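Local coordinates for protein glyoxalase 3 (Candida albicans, PDB 4LRU) that converts methylglyoxal to D-lactate in a single step that needs no glutathione, detoxifying methylglyoxal made by the cell's own metabolism, at residues A10-N15 with L112-N117; A49-T54 with K119-I124. All coordinates share one frame; numbering follows the deposited sequence. Where two conformers were deposited one is given.

How the interactions relate
Both contacts join the C-terminal ends of the parallel strands of the central sheet to the helical region that follows strand 102-105, and their centres lie about 9 Å apart. In each, an acidic side chain bridges the gap, but in opposite directions: in interaction 1 helix 111-114 sends a carboxylate to the loop after strand 6-10, whereas in interaction 2 the end of strand 45-50 sends one to helix 119-130. The neighbouring strands tie the two together, with Leu11 N 2.8 Å from Ala49 O in a probable hydrogen bond. Interaction 1 is near the inferred active site, the side chain of Tyr115 lying about 7 Å from that of His140; interaction 2 lies away from it.

Interaction 1. Residues A10-N15 with L112-N117; sequences ALTSYN and LFDYPN
Asp114 turns its CG into the space between its own backbone N and carbonyl carbon (chi1 67°), which presents the carboxylate to Thr12 and Ser13, while Tyr14 swings CG anti to its N (chi1 -175°) and lays its ring on that of Phe113. The two oxygens of Asp114 divide the work. OD1 takes the hydroxyl of Thr12, Thr12 OG1 to Asp114 OD1 2.7 Å, from above the carboxylate plane. Asp114 OD2 is gripped twice by Ser13: the backbone N donates to it at 2.8 Å in a nearly straight bond (170°), and OG donates at 2.7 Å, both from the same face of the plane. A water gives OD2 a third donor and also donates to Leu11 O. Thr12 OG1 is itself fixed, for it accepts from Tyr14 N at 3.1 Å in an ST turn; the hydroxyl thus relays between the loop backbone and the aspartate. With so many donors, Asp114 is probably ionised.

Next to this polar cluster, the Tyr14 and Phe113 rings form an offset stack, centroids 3.7 Å apart and planes almost parallel. Phe113 CB adds a CH-pi contact over the face of the tyrosine. Deeper in, the Tyr115 ring points its edge at Leu11 O and the same water, and its OH comes within 3.5 Å of Ala10 CB. That hydroxyl makes a weak hydrogen bond to Ser106 O, and Ser106 OG is bonded to Ala10 O.

The arrangement belongs to the C-terminal ends of the parallel strands of the central sheet in the DJ-1/PfpI fold, where the loop leaving strand 6-10 is fastened to short helix 111-114 close to Cys139 and His140, the inferred active-site residues.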
loop_
_atom_site.group_PDB
_atom_site.type_symbol
_atom_site.label_atom_id
_atom_site.label_comp_id
_atom_site.label_asym_id
_atom_site.label_seq_id
_atom_site.Cartn_x
_atom_site.Cartn_y
_atom_site.Cartn_z
ATOM N N ALA A 10 -2.809 0.969 5.524
ATOM C CA ALA A 10 -3.964 1.351 4.712
ATOM C C ALA A 10 -4.353 0.200 3.778
ATOM O O ALA A 10 -3.492 -0.470 3.195
ATOM C CB ALA A 10 -3.641 2.599 3.898
ATOM N N LEU A 11 -5.660 -0.021 3.663
ATOM C CA LEU A 11 -6.255 -0.933 2.708
ATOM C C LEU A 11 -7.168 -0.149 1.783
ATOM O O LEU A 11 -7.832 0.794 2.231
ATOM C CB LEU A 11 -7.099 -1.977 3.439
ATOM C CG LEU A 11 -6.359 -3.196 4.013
ATOM C CD1 LEU A 11 -5.332 -2.803 5.055
ATOM C CD2 LEU A 11 -7.342 -4.191 4.594
ATOM N N THR A 12 -7.264 -0.567 0.526
ATOM C CA THR A 12 -8.309 -0.032 -0.339
ATOM C C THR A 12 -9.713 -0.423 0.131
ATOM O O THR A 12 -9.941 -1.525 0.632
ATOM C CB THR A 12 -8.171 -0.472 -1.808
ATOM O OG1 THR A 12 -9.196 0.161 -2.590
ATOM C CG2 THR A 12 -8.291 -1.982 -1.960
ATOM N N SER A 13 -10.654 0.502 -0.079
ATOM C CA SER A 13 -12.069 0.303 0.209
ATOM C C SER A 13 -12.884 -0.092 -1.038
ATOM O O SER A 13 -14.061 -0.418 -0.933
ATOM C CB SER A 13 -12.658 1.591 0.795
ATOM O OG SER A 13 -12.718 2.634 -0.181
ATOM N N TYR A 14 -12.243 -0.102 -2.204
ATOM C CA TYR A 14 -12.935 -0.384 -3.451
ATOM C C TYR A 14 -12.958 -1.893 -3.644
ATOM O O TYR A 14 -11.914 -2.530 -3.549
ATOM C CB TYR A 14 -12.210 0.278 -4.610
ATOM C CG TYR A 14 -12.943 0.136 -5.919
ATOM C CD1 TYR A 14 -14.007 0.971 -6.231
ATOM C CD2 TYR A 14 -12.621 -0.882 -6.815
ATOM C CE1 TYR A 14 -14.696 0.833 -7.421
ATOM C CE2 TYR A 14 -13.308 -1.027 -8.012
ATOM C CZ TYR A 14 -14.336 -0.146 -8.316
ATOM O OH TYR A 14 -15.066 -0.279 -9.484
ATOM N N ASN A 15 -14.138 -2.455 -3.877
ATOM C CA ASN A 15 -14.287 -3.909 -4.007
ATOM C C ASN A 15 -15.427 -4.195 -4.979
ATOM O O ASN A 15 -16.592 -4.227 -4.587
ATOM C CB ASN A 15 -14.542 -4.486 -2.602
ATOM C CG ASN A 15 -14.845 -5.974 -2.584
ATOM O OD1 ASN A 15 -15.713 -6.421 -1.830
ATOM N ND2 ASN A 15 -14.098 -6.753 -3.351
ATOM N N LEU A 112 -6.478 2.030 -7.091
ATOM C CA LEU A 112 -6.545 2.953 -8.209
ATOM C C LEU A 112 -7.804 3.796 -8.138
ATOM O O LEU A 112 -7.834 4.913 -8.663
ATOM C CB LEU A 112 -6.521 2.194 -9.535
ATOM C CG LEU A 112 -5.205 1.457 -9.808
ATOM C CD1 LEU A 112 -5.374 0.484 -10.955
ATOM C CD2 LEU A 112 -4.067 2.432 -10.098
ATOM N N PHE A 113 -8.838 3.240 -7.512
ATOM C CA PHE A 113 -10.146 3.888 -7.479
ATOM C C PHE A 113 -10.277 4.867 -6.317
ATOM O O PHE A 113 -10.845 5.957 -6.479
ATOM C CB PHE A 113 -11.273 2.853 -7.432
ATOM C CG PHE A 113 -11.408 2.049 -8.701
ATOM C CD1 PHE A 113 -10.645 0.907 -8.899
ATOM C CD2 PHE A 113 -12.294 2.433 -9.690
ATOM C CE1 PHE A 113 -10.763 0.172 -10.058
ATOM C CE2 PHE A 113 -12.431 1.692 -10.860
ATOM C CZ PHE A 113 -11.668 0.553 -11.038
ATOM N N ASP A 114 -9.786 4.485 -5.140
ATOM C CA ASP A 114 -9.994 5.301 -3.954
ATOM C C ASP A 114 -8.791 6.060 -3.424
ATOM O O ASP A 114 -8.942 7.183 -2.939
ATOM C CB ASP A 114 -10.711 4.531 -2.853
ATOM C CG ASP A 114 -9.881 3.400 -2.270
ATOM O OD1 ASP A 114 -8.980 2.865 -2.962
ATOM O OD2 ASP A 114 -10.172 3.034 -1.120
ATOM N N TYR A 115 -7.593 5.497 -3.530
ATOM C CA TYR A 115 -6.439 6.137 -2.895
ATOM C C TYR A 115 -6.194 7.587 -3.374
ATOM O O TYR A 115 -5.863 8.430 -2.569
ATOM C CB TYR A 115 -5.155 5.316 -3.051
ATOM C CG TYR A 115 -4.931 4.230 -1.996
ATOM C CD1 TYR A 115 -5.949 3.801 -1.136
ATOM C CD2 TYR A 115 -3.695 3.604 -1.904
ATOM C CE1 TYR A 115 -5.716 2.801 -0.201
ATOM C CE2 TYR A 115 -3.455 2.611 -0.983
ATOM C CZ TYR A 115 -4.465 2.185 -0.144
ATOM O OH TYR A 115 -4.242 1.173 0.794
ATOM N N PRO A 116 -6.353 7.873 -4.683
ATOM C CA PRO A 116 -6.088 9.251 -5.111
ATOM C C PRO A 116 -6.986 10.326 -4.518
ATOM O O PRO A 116 -6.635 11.510 -4.566
ATOM C CB PRO A 116 -6.241 9.194 -6.626
ATOM C CG PRO A 116 -5.946 7.762 -6.980
ATOM C CD PRO A 116 -6.516 6.968 -5.833
ATOM N N ASN A 117 -8.151 9.930 -4.002
ATOM C CA ASN A 117 -9.080 10.880 -3.394
ATOM C C ASN A 117 -9.370 10.543 -1.947
ATOM O O ASN A 117 -10.320 11.085 -1.358
ATOM C CB ASN A 117 -10.392 10.912 -4.164
ATOM C CG ASN A 117 -10.202 11.288 -5.612
ATOM O OD1 ASN A 117 -10.641 10.579 -6.519
ATOM N ND2 ASN A 117 -9.557 12.413 -5.837
HETATM O O HOH W 1 -9.120 3.084 1.499
#

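Interaction 2. Residues A49-T54 with K119-I124; sequences ASETGT and KDLQKI
This is a strand-end-to-helix contact of the DJ-1/PfpI alpha/beta fold: the carboxylate of Glu51, just past strand 45-50, accepts hydrogen bonds from two backbone N-H groups in the first turn of helix 119-130. Both oxygens are used, each through its syn lone pair. Leu121 N donates to Glu51 OE1 at 3.0 Å (163°) and Asp120 N to Glu51 OE2 at 2.9 Å (152°), so the fork holds two successive amides and the carboxylate cannot easily rotate. A bend in the glutamate chain (chi2 67°) turns its end towards the helix. The positive end of the helix dipole would favour the charged form of Glu51, and may ease the closeness of a second acid, Asp120, whose OD2 lies 3.3 Å from Glu51 OE2.

Beneath the polar bridge, the Leu121 side chain runs antiparallel to that of Glu51, its CG 3.3 Å from Glu51 OE1. Leu121 CD2 meets Ala49 CB at 4.2 Å, and the same leucine also packs on Leu8 and Ala10 of strand 6-10, seating the helix against the sheet. A single water links the two acidic residues, donating to Glu51 O and to Asp120 OD2, 2.7 Å from each.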
loop_
_atom_site.group_PDB
_atom_site.type_symbol
_atom_site.label_atom_id
_atom_site.label_comp_id
_atom_site.label_asym_id
_atom_site.label_seq_id
_atom_site.Cartn_x
_atom_site.Cartn_y
_atom_site.Cartn_z
ATOM N N ALA A 49 -6.632 0.442 8.369
ATOM C CA ALA A 49 -7.658 1.442 8.056
ATOM C C ALA A 49 -7.959 1.424 6.570
ATOM O O ALA A 49 -7.067 1.182 5.744
ATOM C CB ALA A 49 -7.200 2.829 8.461
ATOM N N SER A 50 -9.208 1.726 6.226
ATOM C CA SER A 50 -9.539 2.130 4.868
ATOM C C SER A 50 -10.319 3.438 4.912
ATOM O O SER A 50 -10.726 3.908 5.978
ATOM C CB SER A 50 -10.363 1.056 4.157
ATOM O OG SER A 50 -11.690 1.019 4.651
ATOM N N GLU A 51 -10.558 4.031 3.748
ATOM C CA GLU A 51 -11.195 5.342 3.727
ATOM C C GLU A 51 -12.661 5.296 4.197
ATOM O O GLU A 51 -13.214 6.300 4.673
ATOM C CB GLU A 51 -11.068 5.958 2.330
ATOM C CG GLU A 51 -11.378 7.452 2.270
ATOM C CD GLU A 51 -10.371 8.339 2.997
ATOM O OE1 GLU A 51 -9.315 7.836 3.444
ATOM O OE2 GLU A 51 -10.649 9.543 3.152
ATOM N N THR A 52 -13.280 4.123 4.120
ATOM C CA THR A 52 -14.664 3.954 4.532
ATOM C C THR A 52 -14.840 3.085 5.784
ATOM O O THR A 52 -15.947 2.980 6.318
ATOM C CB THR A 52 -15.456 3.273 3.425
ATOM O OG1 THR A 52 -14.835 2.006 3.150
ATOM C CG2 THR A 52 -15.444 4.131 2.174
ATOM N N GLY A 53 -13.769 2.412 6.206
ATOM C CA GLY A 53 -13.887 1.346 7.187
ATOM C C GLY A 53 -14.339 0.001 6.648
ATOM O O GLY A 53 -14.571 -0.943 7.421
ATOM N N THR A 54 -14.539 -0.089 5.332
ATOM C CA THR A 54 -14.952 -1.329 4.693
ATOM C C THR A 54 -13.903 -1.734 3.668
ATOM O O THR A 54 -13.102 -0.914 3.229
ATOM C CB THR A 54 -16.325 -1.191 4.000
ATOM O OG1 THR A 54 -16.224 -0.249 2.916
ATOM C CG2 THR A 54 -17.393 -0.752 4.986
ATOM N N LYS A 119 -8.784 11.360 1.126
ATOM C CA LYS A 119 -8.151 12.508 1.750
ATOM C C LYS A 119 -7.800 12.255 3.212
ATOM O O LYS A 119 -6.811 12.773 3.686
ATOM C CB LYS A 119 -9.011 13.756 1.575
ATOM C CG LYS A 119 -9.062 14.184 0.110
ATOM C CD LYS A 119 -9.697 15.540 -0.102
ATOM C CE LYS A 119 -9.765 15.844 -1.591
ATOM N NZ LYS A 119 -8.408 15.949 -2.210
ATOM N N ASP A 120 -8.589 11.449 3.915
ATOM C CA ASP A 120 -8.271 11.132 5.314
ATOM C C ASP A 120 -7.010 10.258 5.443
ATOM O O ASP A 120 -6.099 10.578 6.235
ATOM C CB ASP A 120 -9.458 10.453 5.997
ATOM C CG ASP A 120 -10.639 11.393 6.183
ATOM O OD1 ASP A 120 -10.410 12.535 6.648
ATOM O OD2 ASP A 120 -11.792 10.974 5.908
ATOM N N LEU A 121 -6.939 9.167 4.682
ATOM C CA LEU A 121 -5.701 8.379 4.623
ATOM C C LEU A 121 -4.530 9.255 4.193
ATOM O O LEU A 121 -3.425 9.155 4.753
ATOM C CB LEU A 121 -5.848 7.214 3.635
ATOM C CG LEU A 121 -6.690 6.051 4.143
ATOM C CD1 LEU A 121 -6.878 5.013 3.064
ATOM C CD2 LEU A 121 -6.032 5.427 5.370
ATOM N N GLN A 122 -4.756 10.102 3.191
ATOM C CA GLN A 122 -3.694 10.977 2.708
ATOM C C GLN A 122 -3.200 11.920 3.799
ATOM O O GLN A 122 -1.991 12.211 3.880
ATOM C CB GLN A 122 -4.151 11.748 1.471
ATOM C CG GLN A 122 -4.201 10.883 0.218
ATOM C CD GLN A 122 -4.658 11.650 -0.997
ATOM O OE1 GLN A 122 -5.518 12.530 -0.891
ATOM N NE2 GLN A 122 -4.072 11.359 -2.149
ATOM N N LYS A 123 -4.126 12.407 4.625
ATOM C CA LYS A 123 -3.782 13.297 5.726
ATOM C C LYS A 123 -2.940 12.556 6.766
ATOM O O LYS A 123 -1.998 13.112 7.319
ATOM C CB LYS A 123 -5.047 13.879 6.374
ATOM C CG LYS A 123 -4.782 14.792 7.564
ATOM C CD LYS A 123 -4.082 16.065 7.122
ATOM C CE LYS A 123 -3.935 17.071 8.252
ATOM N NZ LYS A 123 -3.040 18.209 7.881
ATOM N N ILE A 124 -3.253 11.285 7.006
ATOM C CA ILE A 124 -2.394 10.475 7.886
ATOM C C ILE A 124 -0.987 10.350 7.279
ATOM O O ILE A 124 0.021 10.577 7.966
ATOM C CB ILE A 124 -2.983 9.090 8.205
ATOM C CG1 ILE A 124 -4.372 9.248 8.825
ATOM C CG2 ILE A 124 -2.013 8.320 9.112
ATOM C CD1 ILE A 124 -5.098 7.947 9.112
HETATM O O HOH W 2 -12.314 8.304 6.288
#